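Glutamyl endopeptidase (Staphylococcus epidermidis, PDB 6PYM) cleaves proteins preferentially on the carbonyl side of glutamate or aspartate residues, acting as a secreted serine endopeptidase of the S1B family. Local coordinates at residues S23-P28 and K50-G55; V65-K70 and Q110-A115; E127-T132 and Q179-H184. The protein carries 1 engineered substitution. All blocks are in the same frame, centred on the assembly; numbering follows the deposited sequence.

The three contacts are distributed over the two beta domains of a chymotrypsin-like fold. Interactions 1 and 2 each set a strand of the six-stranded barrel (22-27 and 64-67, neighbours in it) against a short helix or its end; F24 O and H66 N, 2.8 Å apart, probably hydrogen-bond between them. Interaction 3 lies in the other sheet, its centre about 20 Å from that of interaction 1. All three have buried apolar cores, and only interaction 1 has a water bridge at its rim. In interaction 2 a serine joins the packing, held by groups outside the two segments. Interactions 1 and 3 approach the predicted charge-relay residues, whereas interaction 2 lies away from them, touching interaction 3 through A115 CB and V180 CG2 (3.8 Å).

Interaction 1: S23-P28 and K50-G55; sequences SFIYIP and KHVVNG
I25 and I27, on strand 22-27 of the six-stranded barrel of this chymotrypsin-like fold, pack against V52 of the short helix 50-53. The packed part centres on one methyl. V52 has CG1 anti to its backbone N (chi1 170°), and this branch meets both outer carbons of I25, with CG2 and CD1 each 4.1 Å from V52 CG1. The I25 and V52 side chains cross obliquely, and I25 also touches I46 and T48 of strand 45-48. One step along the strand, I27 CD1 lies 4.3 Å from the same V52 CG1 and reaches the backbone of the helix segment, 3.3 Å from V52 O, a carbonyl already used by G55 N (3.0 Å). The helix carries H51, the probable charge-relay histidine, which bonds to D93 through ND1; the contact thus sets a barrel strand against the helix that carries H51. V52 itself lies near A169, the engineered residue at the probable relay serine position. Toward the exposed P28 the fit slackens to I27 CG2 lying 3.9 Å from G55 O. There solvent takes over: one water donates to P28 O and to G55 O, at 2.9 Å from each oxygen.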
ATOM      1  N   SER A  23       5.451  -2.609   0.401  1.00  6.77           N
ATOM      2  CA  SER A  23       6.301  -2.266   1.530  1.00  7.92           C
ATOM      3  C   SER A  23       5.660  -2.614   2.865  1.00  7.47           C
ATOM      4  O   SER A  23       4.447  -2.466   3.052  1.00  7.87           O
ATOM      5  CB  SER A  23       6.644  -0.780   1.521  1.00  8.16           C
ATOM      6  OG  SER A  23       7.283  -0.406   0.307  1.00  8.81           O
ATOM      7  N   PHE A  24       6.504  -3.043   3.797  1.00  7.40           N
ATOM      8  CA  PHE A  24       6.126  -3.374   5.165  1.00  7.71           C
ATOM      9  C   PHE A  24       6.422  -2.185   6.070  1.00  7.65           C
ATOM     10  O   PHE A  24       7.495  -1.575   5.968  1.00  8.90           O
ATOM     11  CB  PHE A  24       6.939  -4.597   5.601  1.00  7.95           C
ATOM     12  CG  PHE A  24       6.879  -4.905   7.072  1.00  8.18           C
ATOM     13  CD1 PHE A  24       5.734  -5.438   7.643  1.00  8.78           C
ATOM     14  CD2 PHE A  24       7.993  -4.697   7.881  1.00  9.05           C
ATOM     15  CE1 PHE A  24       5.696  -5.734   9.001  1.00 10.05           C
ATOM     16  CE2 PHE A  24       7.958  -4.993   9.231  1.00 10.81           C
ATOM     17  CZ  PHE A  24       6.813  -5.512   9.784  1.00 10.85           C
ATOM     18  N   ILE A  25       5.471  -1.841   6.937  1.00  7.73           N
ATOM     19  CA  ILE A  25       5.594  -0.687   7.820  1.00  8.45           C
ATOM     20  C   ILE A  25       5.594  -1.167   9.264  1.00  8.76           C
ATOM     21  O   ILE A  25       4.724  -1.952   9.662  1.00  9.44           O
ATOM     22  CB  ILE A  25       4.451   0.312   7.585  1.00  8.41           C
ATOM     23  CG1 ILE A  25       4.477   0.807   6.139  1.00 11.54           C
ATOM     24  CG2 ILE A  25       4.563   1.486   8.548  1.00 11.39           C
ATOM     25  CD1 ILE A  25       3.436   1.878   5.830  1.00 11.38           C
ATOM     26  N   TYR A  26       6.556  -0.680  10.050  1.00  9.20           N
ATOM     27  CA  TYR A  26       6.712  -1.072  11.445  1.00  9.93           C
ATOM     28  C   TYR A  26       6.785   0.192  12.285  1.00  9.46           C
ATOM     29  O   TYR A  26       7.596   1.079  12.006  1.00  9.81           O
ATOM     30  CB  TYR A  26       7.994  -1.893  11.609  1.00 10.01           C
ATOM     31  CG  TYR A  26       8.207  -2.480  12.991  1.00 10.57           C
ATOM     32  CD1 TYR A  26       8.878  -1.763  13.982  1.00 11.21           C
ATOM     33  CD2 TYR A  26       7.766  -3.763  13.296  1.00 11.99           C
ATOM     34  CE1 TYR A  26       9.089  -2.312  15.248  1.00 12.37           C
ATOM     35  CE2 TYR A  26       7.970  -4.316  14.559  1.00 12.95           C
ATOM     36  CZ  TYR A  26       8.636  -3.590  15.521  1.00 12.45           C
ATOM     37  OH  TYR A  26       8.836  -4.153  16.765  1.00 13.08           O
ATOM     38  N   ILE A  27       5.919   0.289  13.293  1.00 10.24           N
ATOM     39  CA  ILE A  27       5.866   1.457  14.173  1.00 10.69           C
ATOM     40  C   ILE A  27       5.873   0.976  15.618  1.00 11.15           C
ATOM     41  O   ILE A  27       4.900   0.355  16.066  1.00 12.33           O
ATOM     42  CB  ILE A  27       4.623   2.327  13.911  1.00 11.64           C
ATOM     43  CG1 ILE A  27       4.549   2.769  12.447  1.00 11.50           C
ATOM     44  CG2 ILE A  27       4.634   3.549  14.826  1.00 14.48           C
ATOM     45  CD1 ILE A  27       3.264   3.506  12.088  1.00 13.29           C
ATOM     46  N   PRO A  28       6.940   1.232  16.385  1.00 11.92           N
ATOM     47  CA  PRO A  28       6.915   0.838  17.798  1.00 13.79           C
ATOM     48  C   PRO A  28       5.958   1.708  18.608  1.00 14.18           C
ATOM     49  O   PRO A  28       5.711   2.851  18.247  1.00 15.62           O
ATOM     50  CB  PRO A  28       8.356   1.063  18.253  1.00 17.68           C
ATOM     51  CG  PRO A  28       8.909   2.066  17.311  1.00 21.04           C
ATOM     52  CD  PRO A  28       8.216   1.850  15.992  1.00 14.37           C
ATOM     53  N   LYS A  50      -3.958   6.992   6.475  1.00  8.19           N
ATOM     54  CA  LYS A  50      -3.893   7.907   7.615  1.00  8.47           C
ATOM     55  C   LYS A  50      -3.820   7.149   8.927  1.00  8.06           C
ATOM     56  O   LYS A  50      -3.033   7.500   9.812  1.00  9.28           O
ATOM     57  CB  LYS A  50      -5.106   8.839   7.641  1.00  8.94           C
ATOM     58  CG  LYS A  50      -5.120   9.854   6.520  1.00  9.21           C
ATOM     59  CD  LYS A  50      -6.397  10.664   6.531  1.00  9.90           C
ATOM     60  CE  LYS A  50      -6.367  11.732   5.458  1.00  9.09           C
ATOM     61  NZ  LYS A  50      -7.669  12.429   5.308  1.00 11.46           N
ATOM     62  N   HIS A  51      -4.647   6.119   9.088  1.00  8.37           N
ATOM     63  CA  HIS A  51      -4.692   5.475  10.395  1.00  9.84           C
ATOM     64  C   HIS A  51      -3.405   4.722  10.701  1.00  9.21           C
ATOM     65  O   HIS A  51      -3.108   4.468  11.875  1.00 11.75           O
ATOM     66  CB  HIS A  51      -5.958   4.625  10.583  1.00  9.25           C
ATOM     67  CG  HIS A  51      -5.885   3.243  10.008  1.00  8.66           C
ATOM     68  ND1 HIS A  51      -6.403   2.918   8.771  1.00  9.28           N
ATOM     69  CD2 HIS A  51      -5.419   2.085  10.538  1.00 10.17           C
ATOM     70  CE1 HIS A  51      -6.239   1.624   8.557  1.00  8.90           C
ATOM     71  NE2 HIS A  51      -5.640   1.096   9.610  1.00 10.41           N
ATOM     72  N   VAL A  52      -2.630   4.373   9.675  1.00  9.36           N
ATOM     73  CA  VAL A  52      -1.308   3.792   9.891  1.00 10.19           C
ATOM     74  C   VAL A  52      -0.326   4.859  10.360  1.00 10.10           C
ATOM     75  O   VAL A  52       0.295   4.724  11.422  1.00 11.84           O
ATOM     76  CB  VAL A  52      -0.816   3.075   8.622  1.00  8.83           C
ATOM     77  CG1 VAL A  52       0.654   2.672   8.758  1.00 12.01           C
ATOM     78  CG2 VAL A  52      -1.661   1.841   8.345  1.00 10.62           C
ATOM     79  N   VAL A  53      -0.183   5.943   9.594  1.00 10.04           N
ATOM     80  CA  VAL A  53       0.776   6.976   9.985  1.00 11.28           C
ATOM     81  C   VAL A  53       0.377   7.658  11.290  1.00 11.66           C
ATOM     82  O   VAL A  53       1.251   8.125  12.028  1.00 13.35           O
ATOM     83  CB  VAL A  53       1.051   7.995   8.863  1.00 12.51           C
ATOM     84  CG1 VAL A  53       1.677   7.317   7.656  1.00 14.93           C
ATOM     85  CG2 VAL A  53      -0.208   8.738   8.479  1.00 13.25           C
ATOM     86  N   ASN A  54      -0.930   7.739  11.588  1.00 11.72           N
ATOM     87  CA  ASN A  54      -1.387   8.306  12.858  1.00 13.56           C
ATOM     88  C   ASN A  54      -0.808   7.556  14.053  1.00 13.83           C
ATOM     89  O   ASN A  54      -0.709   8.123  15.153  1.00 15.22           O
ATOM     90  CB  ASN A  54      -2.923   8.289  12.957  1.00 15.31           C
ATOM     91  CG  ASN A  54      -3.617   9.292  12.022  1.00 13.71           C
ATOM     92  OD1 ASN A  54      -2.994  10.212  11.487  1.00 16.20           O
ATOM     93  ND2 ASN A  54      -4.928   9.109  11.830  1.00 15.64           N
ATOM     94  N   GLY A  55      -0.439   6.285  13.874  1.00 13.55           N
ATOM     95  CA  GLY A  55       0.137   5.513  14.961  1.00 15.27           C
ATOM     96  C   GLY A  55       1.477   6.030  15.440  1.00 16.08           C
ATOM     97  O   GLY A  55       1.905   5.688  16.551  1.00 17.19           O
TER
HETATM   98  O   HOH W   1       4.356   5.453  18.096  1.00 24.23           O

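Interaction 2: V65-K70 and Q110-A115; sequences VHPSAK and QVVKPA
S68 OG, which lies 3.5 Å from V112 CG1, is gripped by two polar groups from elsewhere in the chain: it bonds to the backbone O of D20 and to the side-chain ND2 of N77. The hydroxyl is therefore satisfied within a buried site although its neighbour across the contact is a methyl. S68 is the third residue of a type II beta turn from H66 to A69, closed by a weak bond from A69 N to H66 O (3.4 Å), and its positive phi (68°) belongs to that position. Its chi1 of -26° is nearly eclipsed, a rotation at which the two outside bonds presumably help to hold the hydroxyl. V112 is the first residue to leave helical geometry after helix 108-111. Its CG1, anti to the carbonyl carbon (chi1 -58°), meets P67 as well as S68: P67 CB lies 4.0 Å from V112 CG1, so one methyl serves the last strand residue and the turn residue after it. D20 ties the two segments from outside, since its carboxylate also accepts from K113 N. P67 and V112 both touch V40, and P67 and V111 both touch F80; the contact thus sets the end of helix 108-111 against the end of barrel strand 64-67, where side chains of strands 34-42 and 80-87 also meet it.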
ATOM      1  N   VAL A  65       9.997   1.850   7.114  1.00  9.25           N
ATOM      2  CA  VAL A  65       9.426   1.355   5.862  1.00  8.80           C
ATOM      3  C   VAL A  65      10.427   0.404   5.233  1.00  8.93           C
ATOM      4  O   VAL A  65      11.574   0.788   4.975  1.00  9.45           O
ATOM      5  CB  VAL A  65       9.111   2.506   4.896  1.00  9.47           C
ATOM      6  CG1 VAL A  65       8.558   1.964   3.582  1.00 10.13           C
ATOM      7  CG2 VAL A  65       8.144   3.492   5.535  1.00  9.24           C
ATOM      8  N   HIS A  66       9.990  -0.820   4.956  1.00  8.07           N
ATOM      9  CA  HIS A  66      10.849  -1.861   4.395  1.00  9.18           C
ATOM     10  C   HIS A  66      10.266  -2.284   3.050  1.00  7.80           C
ATOM     11  O   HIS A  66       9.405  -3.176   2.991  1.00  7.71           O
ATOM     12  CB  HIS A  66      10.909  -3.066   5.337  1.00  9.46           C
ATOM     13  CG  HIS A  66      11.511  -2.787   6.686  1.00  9.91           C
ATOM     14  ND1 HIS A  66      10.802  -2.302   7.768  1.00 12.63           N
ATOM     15  CD2 HIS A  66      12.771  -3.001   7.136  1.00 10.26           C
ATOM     16  CE1 HIS A  66      11.607  -2.212   8.818  1.00  9.36           C
ATOM     17  NE2 HIS A  66      12.805  -2.630   8.459  1.00 15.61           N
ATOM     18  N   PRO A  67      10.695  -1.679   1.945  1.00  7.82           N
ATOM     19  CA  PRO A  67      10.166  -2.103   0.644  1.00  8.09           C
ATOM     20  C   PRO A  67      10.676  -3.494   0.320  1.00  8.02           C
ATOM     21  O   PRO A  67      11.832  -3.829   0.591  1.00  8.52           O
ATOM     22  CB  PRO A  67      10.732  -1.058  -0.325  1.00  9.22           C
ATOM     23  CG  PRO A  67      12.005  -0.604   0.327  1.00 10.12           C
ATOM     24  CD  PRO A  67      11.751  -0.656   1.813  1.00  9.05           C
ATOM     25  N   SER A  68       9.798  -4.318  -0.242  1.00  7.78           N
ATOM     26  CA  SER A  68      10.157  -5.665  -0.673  1.00  7.91           C
ATOM     27  C   SER A  68      10.480  -6.591   0.486  1.00  8.03           C
ATOM     28  O   SER A  68      11.165  -7.600   0.283  1.00  8.77           O
ATOM     29  CB  SER A  68      11.318  -5.699  -1.688  1.00  9.13           C
ATOM     30  OG  SER A  68      11.443  -4.508  -2.449  1.00  9.34           O
ATOM     31  N   ALA A  69      10.025  -6.285   1.700  1.00  8.28           N
ATOM     32  CA  ALA A  69      10.316  -7.154   2.832  1.00  9.06           C
ATOM     33  C   ALA A  69       9.830  -8.565   2.541  1.00  9.14           C
ATOM     34  O   ALA A  69       8.742  -8.763   1.987  1.00  8.65           O
ATOM     35  CB  ALA A  69       9.621  -6.629   4.083  1.00  9.38           C
ATOM     36  N   LYS A  70      10.659  -9.547   2.896  1.00 10.27           N
ATOM     37  CA  LYS A  70      10.360 -10.949   2.629  1.00 10.70           C
ATOM     38  C   LYS A  70      10.014 -11.738   3.879  1.00 10.23           C
ATOM     39  O   LYS A  70       9.142 -12.615   3.824  1.00 10.91           O
ATOM     40  CB  LYS A  70      11.521 -11.624   1.889  1.00 14.02           C
ATOM     41  CG  LYS A  70      11.214 -13.068   1.512  1.00 15.54           C
ATOM     42  CD  LYS A  70      12.304 -13.680   0.674  1.00 17.75           C
ATOM     43  CE  LYS A  70      11.969 -15.118   0.333  1.00 18.13           C
ATOM     44  NZ  LYS A  70      11.782 -15.958   1.549  1.00 24.71           N
ATOM     45  N   GLN A 110      14.819   4.766  -5.839  1.00 12.64           N
ATOM     46  CA  GLN A 110      15.970   4.273  -6.581  1.00 13.83           C
ATOM     47  C   GLN A 110      16.235   2.803  -6.319  1.00 13.53           C
ATOM     48  O   GLN A 110      16.724   2.108  -7.215  1.00 15.64           O
ATOM     49  CB  GLN A 110      17.227   5.061  -6.186  1.00 16.52           C
ATOM     50  CG  GLN A 110      17.212   6.531  -6.588  1.00 19.20           C
ATOM     51  CD  GLN A 110      18.421   7.303  -6.073  1.00 19.51           C
ATOM     52  OE1 GLN A 110      19.001   6.970  -5.034  1.00 19.30           O
ATOM     53  NE2 GLN A 110      18.808   8.342  -6.806  1.00 25.75           N
ATOM     54  N   VAL A 111      15.921   2.309  -5.119  1.00 11.46           N
ATOM     55  CA  VAL A 111      16.215   0.921  -4.785  1.00 11.87           C
ATOM     56  C   VAL A 111      15.136  -0.028  -5.278  1.00 10.95           C
ATOM     57  O   VAL A 111      15.414  -1.217  -5.480  1.00 12.16           O
ATOM     58  CB  VAL A 111      16.511   0.733  -3.285  1.00 14.09           C
ATOM     59  CG1 VAL A 111      17.603   1.696  -2.831  1.00 15.19           C
ATOM     60  CG2 VAL A 111      15.252   0.882  -2.431  1.00 15.54           C
ATOM     61  N   VAL A 112      13.911   0.456  -5.460  1.00 10.25           N
ATOM     62  CA  VAL A 112      12.843  -0.287  -6.110  1.00 10.78           C
ATOM     63  C   VAL A 112      12.268   0.600  -7.197  1.00 11.21           C
ATOM     64  O   VAL A 112      12.460   1.818  -7.195  1.00 12.13           O
ATOM     65  CB  VAL A 112      11.732  -0.715  -5.127  1.00  9.21           C
ATOM     66  CG1 VAL A 112      12.318  -1.557  -4.017  1.00 10.26           C
ATOM     67  CG2 VAL A 112      10.994   0.497  -4.564  1.00 11.85           C
ATOM     68  N   LYS A 113      11.573  -0.017  -8.139  1.00 10.89           N
ATOM     69  CA  LYS A 113      10.847   0.756  -9.143  1.00 11.02           C
ATOM     70  C   LYS A 113       9.546   1.272  -8.540  1.00  9.84           C
ATOM     71  O   LYS A 113       8.720   0.464  -8.098  1.00 10.81           O
ATOM     72  CB  LYS A 113      10.521  -0.104 -10.357  1.00 13.07           C
ATOM     73  CG  LYS A 113       9.993   0.710 -11.534  1.00 19.83           C
ATOM     74  CD  LYS A 113       9.791  -0.157 -12.770  1.00 21.86           C
ATOM     75  CE  LYS A 113       9.466   0.692 -13.994  1.00 26.42           C
ATOM     76  NZ  LYS A 113       8.169   1.414 -13.866  1.00 28.25           N
ATOM     77  N   PRO A 114       9.312   2.582  -8.514  1.00  9.50           N
ATOM     78  CA  PRO A 114       8.018   3.070  -8.026  1.00 10.20           C
ATOM     79  C   PRO A 114       6.871   2.445  -8.807  1.00  9.59           C
ATOM     80  O   PRO A 114       6.965   2.222 -10.021  1.00 11.26           O
ATOM     81  CB  PRO A 114       8.108   4.583  -8.251  1.00 12.15           C
ATOM     82  CG  PRO A 114       9.575   4.871  -8.135  1.00 12.32           C
ATOM     83  CD  PRO A 114      10.230   3.692  -8.824  1.00 11.96           C
ATOM     84  N   ALA A 115       5.788   2.147  -8.095  1.00  8.92           N
ATOM     85  CA  ALA A 115       4.635   1.521  -8.718  1.00  8.96           C
ATOM     86  C   ALA A 115       3.988   2.458  -9.725  1.00  9.51           C
ATOM     87  O   ALA A 115       4.050   3.684  -9.600  1.00 10.48           O
ATOM     88  CB  ALA A 115       3.609   1.148  -7.653  1.00  8.89           C
TER

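Interaction 3: E127-T132 and Q179-H184; sequences ENITVT and QVIGIH
I129 and I181 both hold CG1 between their backbone N and carbonyl carbon (chi1 58° and 65°), and the extended arm of I181 brings its CD1 to 3.8 Å from I129 CG2. The two side chains cross at about a right angle, with the end of I181 against the short branch of I129. Further along, V131 has CG1 anti to the backbone N, and that methyl lies 4.0 Å from H184 CB. It stands obliquely to the imidazole, and this pair too crosses at about a right angle. Strands 128-133 and 180-188 belong to the second, seven-stranded antiparallel sheet of the chymotrypsin-like fold without pairing with each other: strand 172-174 pairs with both, and its V173 touches I129 and I181. I181 leaves extended geometry (psi -19°), and beyond it the facing pattern slips by a residue: I183 turns away, while H184 points toward strand 128-133. H184 ND1 bonds to Y160 OH, and Y160 also touches I129 and V131, giving I129, V131 and H184 a common neighbour. The H184 side chain lies about 5 Å from that of A169, the engineered residue at the probable relay serine position; in related glutamate-specific proteases a histidine here lines the S1 pocket. The contact itself is made by carbon alone, implying that shape fits H184 against strand 128-133, while the bond to Y160 OH probably helps to set how the ring is turned.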
ATOM      1  N   GLU A 127     -14.270  -6.544 -12.043  1.00 13.91           N
ATOM      2  CA  GLU A 127     -12.902  -6.685 -12.515  1.00 13.02           C
ATOM      3  C   GLU A 127     -12.069  -7.503 -11.526  1.00 10.98           C
ATOM      4  O   GLU A 127     -12.215  -7.370 -10.307  1.00 11.57           O
ATOM      5  CB  GLU A 127     -12.317  -5.288 -12.663  1.00 16.12           C
ATOM      6  CG  GLU A 127     -10.898  -5.223 -13.105  1.00 18.34           C
ATOM      7  CD  GLU A 127     -10.477  -3.807 -13.420  1.00 17.78           C
ATOM      8  OE1 GLU A 127     -11.363  -2.944 -13.633  1.00 17.72           O
ATOM      9  OE2 GLU A 127      -9.258  -3.558 -13.459  1.00 20.94           O
ATOM     10  N   ASN A 128     -11.191  -8.346 -12.061  1.00 11.55           N
ATOM     11  CA  ASN A 128     -10.312  -9.173 -11.244  1.00 11.50           C
ATOM     12  C   ASN A 128      -9.105  -8.360 -10.796  1.00 11.89           C
ATOM     13  O   ASN A 128      -8.428  -7.731 -11.613  1.00 11.94           O
ATOM     14  CB  ASN A 128      -9.835 -10.374 -12.056  1.00 14.96           C
ATOM     15  CG  ASN A 128     -10.950 -11.343 -12.382  1.00 16.44           C
ATOM     16  OD1 ASN A 128     -11.789 -11.649 -11.543  1.00 18.96           O
ATOM     17  ND2 ASN A 128     -10.956 -11.839 -13.613  1.00 22.17           N
ATOM     18  N   ILE A 129      -8.829  -8.384  -9.490  1.00 10.14           N
ATOM     19  CA  ILE A 129      -7.794  -7.557  -8.884  1.00  9.92           C
ATOM     20  C   ILE A 129      -7.047  -8.373  -7.837  1.00  8.73           C
ATOM     21  O   ILE A 129      -7.436  -9.488  -7.485  1.00  9.65           O
ATOM     22  CB  ILE A 129      -8.387  -6.284  -8.246  1.00  9.57           C
ATOM     23  CG1 ILE A 129      -9.432  -6.670  -7.198  1.00 10.90           C
ATOM     24  CG2 ILE A 129      -8.988  -5.361  -9.321  1.00 11.12           C
ATOM     25  CD1 ILE A 129      -9.710  -5.590  -6.185  1.00 12.25           C
ATOM     26  N   THR A 130      -5.960  -7.791  -7.332  1.00  9.07           N
ATOM     27  CA  THR A 130      -5.252  -8.321  -6.179  1.00  9.32           C
ATOM     28  C   THR A 130      -5.018  -7.213  -5.164  1.00  8.16           C
ATOM     29  O   THR A 130      -4.960  -6.031  -5.513  1.00  9.62           O
ATOM     30  CB  THR A 130      -3.899  -8.936  -6.557  1.00 10.01           C
ATOM     31  OG1 THR A 130      -3.119  -7.983  -7.294  1.00  9.71           O
ATOM     32  CG2 THR A 130      -4.085 -10.196  -7.390  1.00 11.03           C
ATOM     33  N   VAL A 131      -4.884  -7.609  -3.901  1.00  7.85           N
ATOM     34  CA  VAL A 131      -4.422  -6.730  -2.830  1.00  7.71           C
ATOM     35  C   VAL A 131      -3.218  -7.417  -2.214  1.00  6.85           C
ATOM     36  O   VAL A 131      -3.324  -8.566  -1.764  1.00  7.92           O
ATOM     37  CB  VAL A 131      -5.520  -6.444  -1.790  1.00  7.70           C
ATOM     38  CG1 VAL A 131      -4.954  -5.666  -0.601  1.00  9.78           C
ATOM     39  CG2 VAL A 131      -6.631  -5.654  -2.439  1.00  9.50           C
ATOM     40  N   THR A 132      -2.084  -6.727  -2.191  1.00  7.09           N
ATOM     41  CA  THR A 132      -0.824  -7.358  -1.830  1.00  7.05           C
ATOM     42  C   THR A 132      -0.138  -6.536  -0.753  1.00  6.94           C
ATOM     43  O   THR A 132      -0.001  -5.318  -0.888  1.00  7.22           O
ATOM     44  CB  THR A 132       0.040  -7.551  -3.073  1.00  8.03           C
ATOM     45  OG1 THR A 132      -0.699  -8.373  -3.982  1.00  9.63           O
ATOM     46  CG2 THR A 132       1.378  -8.219  -2.738  1.00  9.04           C
ATOM     47  N   GLN A 179      -1.111  -2.188 -12.144  1.00  9.95           N
ATOM     48  CA  GLN A 179      -1.185  -0.783 -11.785  1.00 10.09           C
ATOM     49  C   GLN A 179      -2.020  -0.626 -10.523  1.00  8.62           C
ATOM     50  O   GLN A 179      -2.975  -1.372 -10.298  1.00  9.27           O
ATOM     51  CB  GLN A 179      -1.847   0.013 -12.909  1.00 10.78           C
ATOM     52  CG  GLN A 179      -1.206  -0.206 -14.271  1.00 12.17           C
ATOM     53  CD  GLN A 179      -2.073   0.302 -15.407  1.00 13.40           C
ATOM     54  OE1 GLN A 179      -3.297   0.381 -15.284  1.00 13.89           O
ATOM     55  NE2 GLN A 179      -1.438   0.661 -16.528  1.00 15.28           N
ATOM     56  N   VAL A 180      -1.669   0.371  -9.719  1.00  8.24           N
ATOM     57  CA  VAL A 180      -2.360   0.611  -8.454  1.00  8.92           C
ATOM     58  C   VAL A 180      -3.647   1.384  -8.721  1.00  8.47           C
ATOM     59  O   VAL A 180      -3.607   2.525  -9.194  1.00  9.38           O
ATOM     60  CB  VAL A 180      -1.460   1.370  -7.469  1.00  8.50           C
ATOM     61  CG1 VAL A 180      -2.180   1.589  -6.139  1.00  9.96           C
ATOM     62  CG2 VAL A 180      -0.140   0.647  -7.260  1.00  9.50           C
ATOM     63  N   ILE A 181      -4.785   0.767  -8.402  1.00  8.38           N
ATOM     64  CA  ILE A 181      -6.086   1.406  -8.563  1.00  8.60           C
ATOM     65  C   ILE A 181      -6.611   1.987  -7.255  1.00  8.37           C
ATOM     66  O   ILE A 181      -7.518   2.835  -7.286  1.00  8.73           O
ATOM     67  CB  ILE A 181      -7.124   0.436  -9.173  1.00  8.74           C
ATOM     68  CG1 ILE A 181      -7.419  -0.735  -8.229  1.00  9.67           C
ATOM     69  CG2 ILE A 181      -6.674  -0.035 -10.555  1.00 10.27           C
ATOM     70  CD1 ILE A 181      -8.542  -1.640  -8.728  1.00 10.68           C
ATOM     71  N   GLY A 182      -6.085   1.545  -6.115  1.00  7.94           N
ATOM     72  CA  GLY A 182      -6.555   1.996  -4.818  1.00  8.22           C
ATOM     73  C   GLY A 182      -5.577   1.592  -3.738  1.00  7.08           C
ATOM     74  O   GLY A 182      -4.611   0.868  -3.988  1.00  7.48           O
ATOM     75  N   ILE A 183      -5.844   2.084  -2.529  1.00  7.22           N
ATOM     76  CA  ILE A 183      -5.039   1.781  -1.347  1.00  7.44           C
ATOM     77  C   ILE A 183      -5.981   1.182  -0.310  1.00  7.17           C
ATOM     78  O   ILE A 183      -6.876   1.872   0.198  1.00  7.66           O
ATOM     79  CB  ILE A 183      -4.319   3.028  -0.808  1.00  7.25           C
ATOM     80  CG1 ILE A 183      -3.381   3.632  -1.870  1.00  8.25           C
ATOM     81  CG2 ILE A 183      -3.578   2.711   0.488  1.00  8.22           C
ATOM     82  CD1 ILE A 183      -2.221   2.732  -2.288  1.00  8.48           C
ATOM     83  N   HIS A 184      -5.790  -0.098   0.001  1.00  7.26           N
ATOM     84  CA  HIS A 184      -6.628  -0.788   0.968  1.00  7.35           C
ATOM     85  C   HIS A 184      -6.586  -0.076   2.314  1.00  6.85           C
ATOM     86  O   HIS A 184      -5.530   0.387   2.747  1.00  6.95           O
ATOM     87  CB  HIS A 184      -6.088  -2.205   1.143  1.00  7.82           C
ATOM     88  CG  HIS A 184      -6.791  -2.976   2.198  1.00  7.01           C
ATOM     89  ND1 HIS A 184      -8.050  -3.505   2.019  1.00  7.50           N
ATOM     90  CD2 HIS A 184      -6.437  -3.245   3.474  1.00  8.10           C
ATOM     91  CE1 HIS A 184      -8.428  -4.095   3.137  1.00  7.99           C
ATOM     92  NE2 HIS A 184      -7.467  -3.951   4.037  1.00  8.00           N
TER